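Local structure of Myo-inositol-1-phosphate synthase-related protein (Thermotoga maritima MSB8, 3CIN) at residues N141-N153 and A259-T272. The protein belongs to the myo-inositol-1-phosphate synthase family and binds nicotinamide-adenine-dinucleotide in a Rossmann-type domain. Numbering follows the deposited sequence.
Sequences NTCTTEAFVPFGN and ALTDDGKNKSKEFT. With NAD (nicotinamide-adenine-dinucleotide), chain F.
Ser268 and Phe148 make the polar link between helix 262-272 and the loop after strand 138-141. Ser268 OG donates to Phe148 O at 2.7 Å, in the carbonyl plane and on a lone pair. The Ser268 chi1 of -67° turns OG anti to its own carbonyl carbon, where it reaches the Phe148 backbone; Phe148 N lies 2.8 Å from Ser268 OG.

Van der Waals and CH-pi contacts flank this bond. Pro150 CD sits over one face of the Phe271 ring, 3.5 Å from its centroid, a CH-pi contact. Glu270 CB lies over the opposite face. The Phe148 ring turns back to the helix through chi1 of 68°, and its CZ meets Phe271 CB at 3.8 Å. Ala147 CB rests against the Gly264 backbone, 3.6 Å from Gly264 O. Leu260 CD2 touches the loop backbone at Thr145 O. Thr144 CG2 and Ala259 CB are tight at 3.3 Å.

The loop also holds the nucleotide. NAD O3D donates to Cys143 O, and NAD O2D to Thr145 OG1 at 2.7 Å. Asp256 also bonds Thr145 OG1.

Mainly van der Waals packing, with one buried serine bond, joins the helix to a loop that grips the nicotinamide ribose of NAD.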
ATOM      1  N   ASN A 141      14.182 -12.417 -29.342  1.00 28.72           N
ATOM      2  CA  ASN A 141      14.929 -13.120 -28.359  1.00 29.56           C
ATOM      3  C   ASN A 141      14.169 -13.051 -27.038  1.00 32.54           C
ATOM      4  O   ASN A 141      14.108 -11.982 -26.393  1.00 33.83           O
ATOM      5  CB  ASN A 141      16.332 -12.552 -28.182  1.00 31.59           C
ATOM      6  CG  ASN A 141      17.051 -13.218 -27.074  1.00 35.84           C
ATOM      7  OD1 ASN A 141      16.759 -14.396 -26.793  1.00 34.50           O
ATOM      8  ND2 ASN A 141      17.969 -12.500 -26.403  1.00 31.47           N
ATOM      9  N   THR A 142      13.569 -14.187 -26.654  1.00 31.11           N
ATOM     10  CA  THR A 142      12.903 -14.363 -25.353  1.00 31.54           C
ATOM     11  C   THR A 142      13.519 -15.534 -24.503  1.00 32.70           C
ATOM     12  O   THR A 142      12.774 -16.272 -23.779  1.00 31.00           O
ATOM     13  CB  THR A 142      11.360 -14.508 -25.523  1.00 39.51           C
ATOM     14  OG1 THR A 142      11.086 -15.486 -26.527  1.00 37.34           O
ATOM     15  CG2 THR A 142      10.706 -13.171 -26.002  1.00 34.71           C
ATOM     16  N   CYS A 143      14.843 -15.731 -24.639  1.00 30.98           N
ATOM     17  CA  CYS A 143      15.581 -16.767 -23.926  1.00 29.59           C
ATOM     18  C   CYS A 143      15.768 -16.430 -22.437  1.00 30.82           C
ATOM     19  O   CYS A 143      15.668 -15.284 -22.052  1.00 31.14           O
ATOM     20  CB  CYS A 143      16.968 -17.017 -24.542  1.00 33.20           C
ATOM     21  SG  CYS A 143      16.863 -17.742 -26.173  1.00 33.80           S
ATOM     22  N   THR A 144      16.043 -17.462 -21.630  1.00 28.30           N
ATOM     23  CA  THR A 144      16.359 -17.387 -20.213  1.00 29.65           C
ATOM     24  C   THR A 144      17.413 -16.312 -19.947  1.00 29.66           C
ATOM     25  O   THR A 144      18.362 -16.150 -20.687  1.00 31.07           O
ATOM     26  CB  THR A 144      16.887 -18.761 -19.733  1.00 30.84           C
ATOM     27  OG1 THR A 144      15.853 -19.758 -19.883  1.00 30.49           O
ATOM     28  CG2 THR A 144      17.389 -18.763 -18.286  1.00 27.76           C
ATOM     29  N   THR A 145      17.206 -15.535 -18.887  1.00 29.62           N
ATOM     30  CA  THR A 145      18.205 -14.550 -18.446  1.00 29.84           C
ATOM     31  C   THR A 145      19.593 -15.161 -18.235  1.00 30.67           C
ATOM     32  O   THR A 145      19.720 -16.263 -17.721  1.00 29.23           O
ATOM     33  CB  THR A 145      17.723 -13.910 -17.099  1.00 33.89           C
ATOM     34  OG1 THR A 145      16.365 -13.466 -17.208  1.00 38.25           O
ATOM     35  CG2 THR A 145      18.554 -12.754 -16.696  1.00 32.73           C
ATOM     36  N   GLU A 146      20.651 -14.381 -18.563  1.00 31.56           N
ATOM     37  CA  GLU A 146      22.029 -14.847 -18.741  1.00 29.73           C
ATOM     38  C   GLU A 146      23.018 -14.043 -17.930  1.00 30.99           C
ATOM     39  O   GLU A 146      22.834 -12.834 -17.748  1.00 30.53           O
ATOM     40  CB  GLU A 146      22.517 -14.707 -20.175  1.00 33.53           C
ATOM     41  CG  GLU A 146      21.618 -15.372 -21.196  1.00 30.87           C
ATOM     42  CD  GLU A 146      21.883 -14.939 -22.606  1.00 32.67           C
ATOM     43  OE1 GLU A 146      22.498 -13.879 -22.815  1.00 34.98           O
ATOM     44  OE2 GLU A 146      21.424 -15.659 -23.505  1.00 31.63           O
ATOM     45  N   ALA A 147      24.013 -14.736 -17.380  1.00 30.30           N
ATOM     46  CA  ALA A 147      25.162 -14.051 -16.757  1.00 31.03           C
ATOM     47  C   ALA A 147      26.121 -13.678 -17.911  1.00 33.22           C
ATOM     48  O   ALA A 147      26.909 -14.506 -18.348  1.00 37.28           O
ATOM     49  CB  ALA A 147      25.847 -14.967 -15.777  1.00 31.99           C
ATOM     50  N   PHE A 148      26.045 -12.445 -18.410  1.00 31.84           N
ATOM     51  CA  PHE A 148      26.777 -12.031 -19.618  1.00 29.53           C
ATOM     52  C   PHE A 148      27.829 -11.014 -19.225  1.00 28.94           C
ATOM     53  O   PHE A 148      27.749 -10.385 -18.143  1.00 28.86           O
ATOM     54  CB  PHE A 148      25.842 -11.417 -20.648  1.00 27.89           C
ATOM     55  CG  PHE A 148      25.266 -10.081 -20.226  1.00 29.52           C
ATOM     56  CD1 PHE A 148      24.213 -10.020 -19.355  1.00 30.62           C
ATOM     57  CD2 PHE A 148      25.840  -8.877 -20.650  1.00 32.29           C
ATOM     58  CE1 PHE A 148      23.732  -8.800 -18.898  1.00 31.80           C
ATOM     59  CE2 PHE A 148      25.353  -7.672 -20.208  1.00 30.98           C
ATOM     60  CZ  PHE A 148      24.314  -7.621 -19.361  1.00 31.50           C
ATOM     61  N   VAL A 149      28.790 -10.851 -20.117  1.00 30.56           N
ATOM     62  CA  VAL A 149      29.745  -9.755 -20.060  1.00 29.52           C
ATOM     63  C   VAL A 149      29.868  -9.211 -21.489  1.00 30.82           C
ATOM     64  O   VAL A 149      30.175  -9.965 -22.399  1.00 27.96           O
ATOM     65  CB  VAL A 149      31.127 -10.254 -19.613  1.00 31.28           C
ATOM     66  CG1 VAL A 149      32.205  -9.145 -19.793  1.00 29.47           C
ATOM     67  CG2 VAL A 149      31.062 -10.799 -18.170  1.00 32.31           C
ATOM     68  N   PRO A 150      29.590  -7.930 -21.692  1.00 26.47           N
ATOM     69  CA  PRO A 150      29.703  -7.398 -23.046  1.00 28.95           C
ATOM     70  C   PRO A 150      31.151  -7.339 -23.557  1.00 26.68           C
ATOM     71  O   PRO A 150      32.146  -7.437 -22.796  1.00 27.08           O
ATOM     72  CB  PRO A 150      29.129  -5.964 -22.920  1.00 29.38           C
ATOM     73  CG  PRO A 150      29.478  -5.573 -21.568  1.00 34.24           C
ATOM     74  CD  PRO A 150      29.289  -6.878 -20.715  1.00 28.47           C
ATOM     75  N   PHE A 151      31.245  -7.171 -24.879  1.00 29.98           N
ATOM     76  CA  PHE A 151      32.523  -7.097 -25.589  1.00 26.33           C
ATOM     77  C   PHE A 151      33.059  -5.679 -25.752  1.00 28.85           C
ATOM     78  O   PHE A 151      34.230  -5.430 -25.531  1.00 32.53           O
ATOM     79  CB  PHE A 151      32.453  -7.798 -26.943  1.00 28.81           C
ATOM     80  CG  PHE A 151      32.298  -9.270 -26.820  1.00 27.02           C
ATOM     81  CD1 PHE A 151      33.382 -10.065 -26.592  1.00 28.89           C
ATOM     82  CD2 PHE A 151      31.055  -9.835 -26.771  1.00 32.28           C
ATOM     83  CE1 PHE A 151      33.236 -11.419 -26.424  1.00 27.35           C
ATOM     84  CE2 PHE A 151      30.927 -11.194 -26.640  1.00 28.67           C
ATOM     85  CZ  PHE A 151      32.009 -11.974 -26.443  1.00 29.43           C
ATOM     86  N   GLY A 152      32.231  -4.760 -26.206  1.00 29.83           N
ATOM     87  CA  GLY A 152      32.682  -3.405 -26.441  1.00 29.63           C
ATOM     88  C   GLY A 152      33.386  -3.222 -27.777  1.00 33.18           C
ATOM     89  O   GLY A 152      33.090  -2.273 -28.504  1.00 35.65           O
ATOM     90  N   ASN A 153      34.340  -4.111 -28.080  1.00 29.98           N
ATOM     91  CA  ASN A 153      35.055  -4.116 -29.337  1.00 28.11           C
ATOM     92  C   ASN A 153      34.611  -5.323 -30.126  1.00 29.48           C
ATOM     93  O   ASN A 153      34.672  -6.436 -29.635  1.00 29.85           O
ATOM     94  CB  ASN A 153      36.560  -4.227 -29.116  1.00 26.78           C
ATOM     95  CG  ASN A 153      37.135  -2.954 -28.579  1.00 32.29           C
ATOM     96  OD1 ASN A 153      36.747  -1.877 -29.040  1.00 32.51           O
ATOM     97  ND2 ASN A 153      37.985  -3.045 -27.544  1.00 32.70           N
ATOM     98  N   ALA A 259      17.319 -18.503 -12.652  1.00 34.59           N
ATOM     99  CA  ALA A 259      18.270 -18.848 -13.713  1.00 34.10           C
ATOM    100  C   ALA A 259      19.734 -18.604 -13.354  1.00 31.27           C
ATOM    101  O   ALA A 259      20.584 -19.393 -13.754  1.00 33.23           O
ATOM    102  CB  ALA A 259      17.892 -18.141 -15.042  1.00 33.41           C
ATOM    103  N   LEU A 260      20.020 -17.586 -12.545  1.00 34.82           N
ATOM    104  CA  LEU A 260      21.383 -17.157 -12.325  1.00 31.86           C
ATOM    105  C   LEU A 260      21.797 -17.583 -10.895  1.00 39.42           C
ATOM    106  O   LEU A 260      21.012 -17.465  -9.943  1.00 39.43           O
ATOM    107  CB  LEU A 260      21.525 -15.607 -12.453  1.00 30.52           C
ATOM    108  CG  LEU A 260      21.299 -14.935 -13.815  1.00 42.47           C
ATOM    109  CD1 LEU A 260      22.001 -13.535 -13.918  1.00 36.82           C
ATOM    110  CD2 LEU A 260      21.725 -15.810 -14.890  1.00 44.34           C
ATOM    111  N   THR A 261      23.015 -18.080 -10.764  1.00 39.84           N
ATOM    112  CA  THR A 261      23.587 -18.315  -9.450  1.00 45.41           C
ATOM    113  C   THR A 261      23.923 -16.973  -8.803  1.00 47.37           C
ATOM    114  O   THR A 261      23.901 -15.949  -9.466  1.00 46.65           O
ATOM    115  CB  THR A 261      24.846 -19.139  -9.555  1.00 46.45           C
ATOM    116  OG1 THR A 261      25.720 -18.514 -10.502  1.00 45.48           O
ATOM    117  CG2 THR A 261      24.523 -20.567 -10.031  1.00 45.22           C
ATOM    118  N   ASP A 262      24.220 -16.967  -7.508  1.00 48.60           N
ATOM    119  CA  ASP A 262      24.749 -15.754  -6.882  1.00 50.27           C
ATOM    120  C   ASP A 262      26.033 -15.281  -7.600  1.00 49.10           C
ATOM    121  O   ASP A 262      26.205 -14.087  -7.850  1.00 47.37           O
ATOM    122  CB  ASP A 262      24.985 -15.967  -5.367  1.00 50.92           C
ATOM    123  CG  ASP A 262      23.724 -15.669  -4.528  1.00 58.20           C
ATOM    124  OD1 ASP A 262      22.612 -15.522  -5.108  1.00 65.13           O
ATOM    125  OD2 ASP A 262      23.842 -15.561  -3.285  1.00 72.79           O
ATOM    126  N   ASP A 263      26.888 -16.224  -7.977  1.00 45.84           N
ATOM    127  CA  ASP A 263      28.097 -15.914  -8.740  1.00 48.35           C
ATOM    128  C   ASP A 263      27.802 -15.261 -10.110  1.00 48.93           C
ATOM    129  O   ASP A 263      28.404 -14.239 -10.465  1.00 50.27           O
ATOM    130  CB  ASP A 263      28.940 -17.186  -8.940  1.00 47.94           C
ATOM    131  CG  ASP A 263      29.850 -17.517  -7.724  1.00 57.02           C
ATOM    132  OD1 ASP A 263      29.684 -16.935  -6.618  1.00 57.25           O
ATOM    133  OD2 ASP A 263      30.746 -18.375  -7.888  1.00 58.79           O
ATOM    134  N   GLY A 264      26.885 -15.847 -10.877  1.00 48.22           N
ATOM    135  CA  GLY A 264      26.502 -15.273 -12.188  1.00 47.69           C
ATOM    136  C   GLY A 264      25.941 -13.863 -12.044  1.00 47.13           C
ATOM    137  O   GLY A 264      26.255 -12.955 -12.835  1.00 47.79           O
ATOM    138  N   LYS A 265      25.116 -13.677 -11.019  1.00 46.42           N
ATOM    139  CA  LYS A 265      24.606 -12.354 -10.671  1.00 50.72           C
ATOM    140  C   LYS A 265      25.727 -11.390 -10.356  1.00 50.22           C
ATOM    141  O   LYS A 265      25.674 -10.240 -10.792  1.00 52.51           O
ATOM    142  CB  LYS A 265      23.625 -12.432  -9.496  1.00 50.59           C
ATOM    143  CG  LYS A 265      22.214 -12.844  -9.901  1.00 54.09           C
ATOM    144  CD  LYS A 265      21.294 -12.954  -8.674  1.00 54.72           C
ATOM    145  CE  LYS A 265      19.845 -13.293  -9.074  1.00 64.60           C
ATOM    146  NZ  LYS A 265      19.144 -14.073  -7.995  1.00 62.59           N
ATOM    147  N   ASN A 266      26.719 -11.846  -9.590  1.00 52.66           N
ATOM    148  CA  ASN A 266      27.887 -11.010  -9.235  1.00 53.47           C
ATOM    149  C   ASN A 266      28.682 -10.609 -10.477  1.00 52.13           C
ATOM    150  O   ASN A 266      29.166  -9.490 -10.582  1.00 51.92           O
ATOM    151  CB  ASN A 266      28.824 -11.732  -8.257  1.00 52.59           C
ATOM    152  CG  ASN A 266      28.224 -11.894  -6.860  1.00 57.30           C
ATOM    153  OD1 ASN A 266      27.336 -11.141  -6.449  1.00 61.40           O
ATOM    154  ND2 ASN A 266      28.710 -12.894  -6.128  1.00 60.72           N
ATOM    155  N   LYS A 267      28.793 -11.537 -11.417  1.00 50.59           N
ATOM    156  CA  LYS A 267      29.589 -11.340 -12.626  1.00 51.07           C
ATOM    157  C   LYS A 267      28.990 -10.259 -13.566  1.00 49.01           C
ATOM    158  O   LYS A 267      29.725  -9.487 -14.194  1.00 48.07           O
ATOM    159  CB  LYS A 267      29.720 -12.681 -13.358  1.00 51.49           C
ATOM    160  CG  LYS A 267      30.588 -12.672 -14.627  1.00 52.91           C
ATOM    161  CD  LYS A 267      30.173 -13.772 -15.614  1.00 52.05           C
ATOM    162  CE  LYS A 267      31.025 -15.007 -15.517  1.00 58.71           C
ATOM    163  NZ  LYS A 267      30.427 -16.098 -16.338  1.00 58.57           N
ATOM    164  N   SER A 268      27.660 -10.221 -13.655  1.00 46.21           N
ATOM    165  CA  SER A 268      26.953  -9.333 -14.565  1.00 43.54           C
ATOM    166  C   SER A 268      26.434  -8.053 -13.924  1.00 43.14           C
ATOM    167  O   SER A 268      25.989  -7.171 -14.653  1.00 41.94           O
ATOM    168  CB  SER A 268      25.768 -10.070 -15.175  1.00 45.44           C
ATOM    169  OG  SER A 268      26.240 -11.102 -16.016  1.00 43.00           O
ATOM    170  N   LYS A 269      26.470  -7.992 -12.577  1.00 43.01           N
ATOM    171  CA  LYS A 269      25.932  -6.877 -11.778  1.00 43.36           C
ATOM    172  C   LYS A 269      26.397  -5.494 -12.299  1.00 41.04           C
ATOM    173  O   LYS A 269      25.588  -4.563 -12.439  1.00 44.64           O
ATOM    174  CB  LYS A 269      26.350  -7.046 -10.294  1.00 44.92           C
ATOM    175  CG  LYS A 269      26.023  -5.850  -9.414  1.00 45.80           C
ATOM    176  N   GLU A 270      27.678  -5.398 -12.640  1.00 41.91           N
ATOM    177  CA  GLU A 270      28.254  -4.150 -13.206  1.00 40.77           C
ATOM    178  C   GLU A 270      27.394  -3.637 -14.381  1.00 37.41           C
ATOM    179  O   GLU A 270      27.224  -2.423 -14.592  1.00 37.39           O
ATOM    180  CB  GLU A 270      29.688  -4.430 -13.685  1.00 39.41           C
ATOM    181  CG  GLU A 270      30.538  -3.203 -14.029  1.00 45.45           C
ATOM    182  CD  GLU A 270      32.039  -3.549 -14.259  1.00 41.19           C
ATOM    183  OE1 GLU A 270      32.340  -4.712 -14.609  1.00 54.09           O
ATOM    184  OE2 GLU A 270      32.910  -2.657 -14.086  1.00 57.66           O
ATOM    185  N   PHE A 271      26.818  -4.573 -15.137  1.00 32.72           N
ATOM    186  CA  PHE A 271      26.047  -4.252 -16.306  1.00 32.77           C
ATOM    187  C   PHE A 271      24.531  -4.322 -16.107  1.00 37.43           C
ATOM    188  O   PHE A 271      23.807  -3.601 -16.752  1.00 41.38           O
ATOM    189  CB  PHE A 271      26.489  -5.165 -17.460  1.00 34.65           C
ATOM    190  CG  PHE A 271      27.982  -5.317 -17.539  1.00 38.60           C
ATOM    191  CD1 PHE A 271      28.783  -4.288 -18.038  1.00 33.40           C
ATOM    192  CD2 PHE A 271      28.594  -6.481 -17.096  1.00 35.52           C
ATOM    193  CE1 PHE A 271      30.140  -4.402 -18.068  1.00 34.14           C
ATOM    194  CE2 PHE A 271      29.964  -6.594 -17.126  1.00 36.85           C
ATOM    195  CZ  PHE A 271      30.734  -5.544 -17.604  1.00 31.36           C
ATOM    196  N   THR A 272      24.060  -5.111 -15.152  1.00 39.31           N
ATOM    197  CA  THR A 272      22.628  -5.241 -14.963  1.00 38.58           C
ATOM    198  C   THR A 272      22.065  -4.223 -13.985  1.00 40.36           C
ATOM    199  O   THR A 272      20.864  -4.089 -13.908  1.00 47.39           O
ATOM    200  CB  THR A 272      22.261  -6.625 -14.482  1.00 34.95           C
ATOM    201  OG1 THR A 272      22.979  -6.941 -13.284  1.00 42.24           O
ATOM    202  CG2 THR A 272      22.608  -7.629 -15.596  1.00 42.38           C
TER
HETATM  203  PA  NAD F 400      10.805 -18.600 -19.489  1.00 30.21           P
HETATM  204  O1A NAD F 400       9.358 -18.960 -19.283  1.00 30.14           O
HETATM  205  O2A NAD F 400      11.713 -19.435 -18.639  1.00 32.40           O
HETATM  206  O5B NAD F 400      11.114 -18.941 -20.989  1.00 29.79           O
HETATM  207  C5B NAD F 400      12.457 -18.975 -21.466  1.00 33.91           C
HETATM  208  C4B NAD F 400      12.511 -20.004 -22.582  1.00 31.32           C
HETATM  209  O4B NAD F 400      13.764 -19.903 -23.238  1.00 31.01           O
HETATM  210  C3B NAD F 400      12.363 -21.452 -22.129  1.00 31.00           C
HETATM  211  O3B NAD F 400      11.489 -22.171 -22.982  1.00 28.33           O
HETATM  212  C2B NAD F 400      13.779 -22.004 -22.234  1.00 33.16           C
HETATM  213  O2B NAD F 400      13.805 -23.403 -22.317  1.00 29.18           O
HETATM  214  C1B NAD F 400      14.276 -21.244 -23.443  1.00 30.92           C
HETATM  215  N9A NAD F 400      15.733 -21.150 -23.573  1.00 26.88           N
HETATM  216  C8A NAD F 400      16.610 -20.943 -22.513  1.00 28.52           C
HETATM  217  N7A NAD F 400      17.859 -20.774 -23.067  1.00 29.18           N
HETATM  218  C5A NAD F 400      17.739 -20.897 -24.430  1.00 28.23           C
HETATM  219  C6A NAD F 400      18.681 -20.910 -25.461  1.00 30.78           C
HETATM  220  N6A NAD F 400      20.016 -20.685 -25.249  1.00 31.10           N
HETATM  221  N1A NAD F 400      18.201 -21.019 -26.751  1.00 26.93           N
HETATM  222  C2A NAD F 400      16.848 -21.190 -26.986  1.00 28.62           C
HETATM  223  N3A NAD F 400      15.915 -21.261 -25.973  1.00 26.17           N
HETATM  224  C4A NAD F 400      16.390 -21.118 -24.719  1.00 26.24           C
HETATM  225  O3  NAD F 400      11.043 -17.061 -19.259  1.00 28.15           O
HETATM  226  PN  NAD F 400      10.061 -15.899 -19.677  1.00 29.79           P
HETATM  227  O1N NAD F 400       9.317 -15.467 -18.458  1.00 31.96           O
HETATM  228  O2N NAD F 400       9.384 -16.218 -20.967  1.00 29.80           O
HETATM  229  O5D NAD F 400      11.097 -14.717 -19.937  1.00 31.31           O
HETATM  230  C5D NAD F 400      11.890 -14.713 -21.102  1.00 32.51           C
HETATM  231  C4D NAD F 400      12.978 -13.648 -21.029  1.00 31.50           C
HETATM  232  O4D NAD F 400      12.366 -12.387 -21.069  1.00 31.31           O
HETATM  233  C3D NAD F 400      13.868 -13.686 -19.796  1.00 30.99           C
HETATM  234  O3D NAD F 400      15.227 -13.335 -20.162  1.00 34.51           O
HETATM  235  C2D NAD F 400      13.294 -12.545 -18.970  1.00 33.56           C
HETATM  236  O2D NAD F 400      14.276 -11.959 -18.110  1.00 38.87           O
HETATM  237  C1D NAD F 400      12.930 -11.576 -20.073  1.00 33.24           C
HETATM  238  N1N NAD F 400      11.957 -10.572 -19.650  1.00 36.64           N
HETATM  239  C2N NAD F 400      10.752 -10.955 -19.219  1.00 35.64           C
HETATM  240  C3N NAD F 400       9.870  -9.898 -18.865  1.00 42.39           C
HETATM  241  C7N NAD F 400       8.473 -10.251 -18.635  1.00 41.61           C
HETATM  242  O7N NAD F 400       8.176 -11.585 -18.671  1.00 48.49           O
HETATM  243  N7N NAD F 400       7.563  -9.289 -18.413  1.00 57.75           N
HETATM  244  C4N NAD F 400      10.232  -8.568 -18.937  1.00 43.86           C
HETATM  245  C5N NAD F 400      11.478  -8.214 -19.369  1.00 51.05           C
HETATM  246  C6N NAD F 400      12.335  -9.258 -19.747  1.00 38.95           C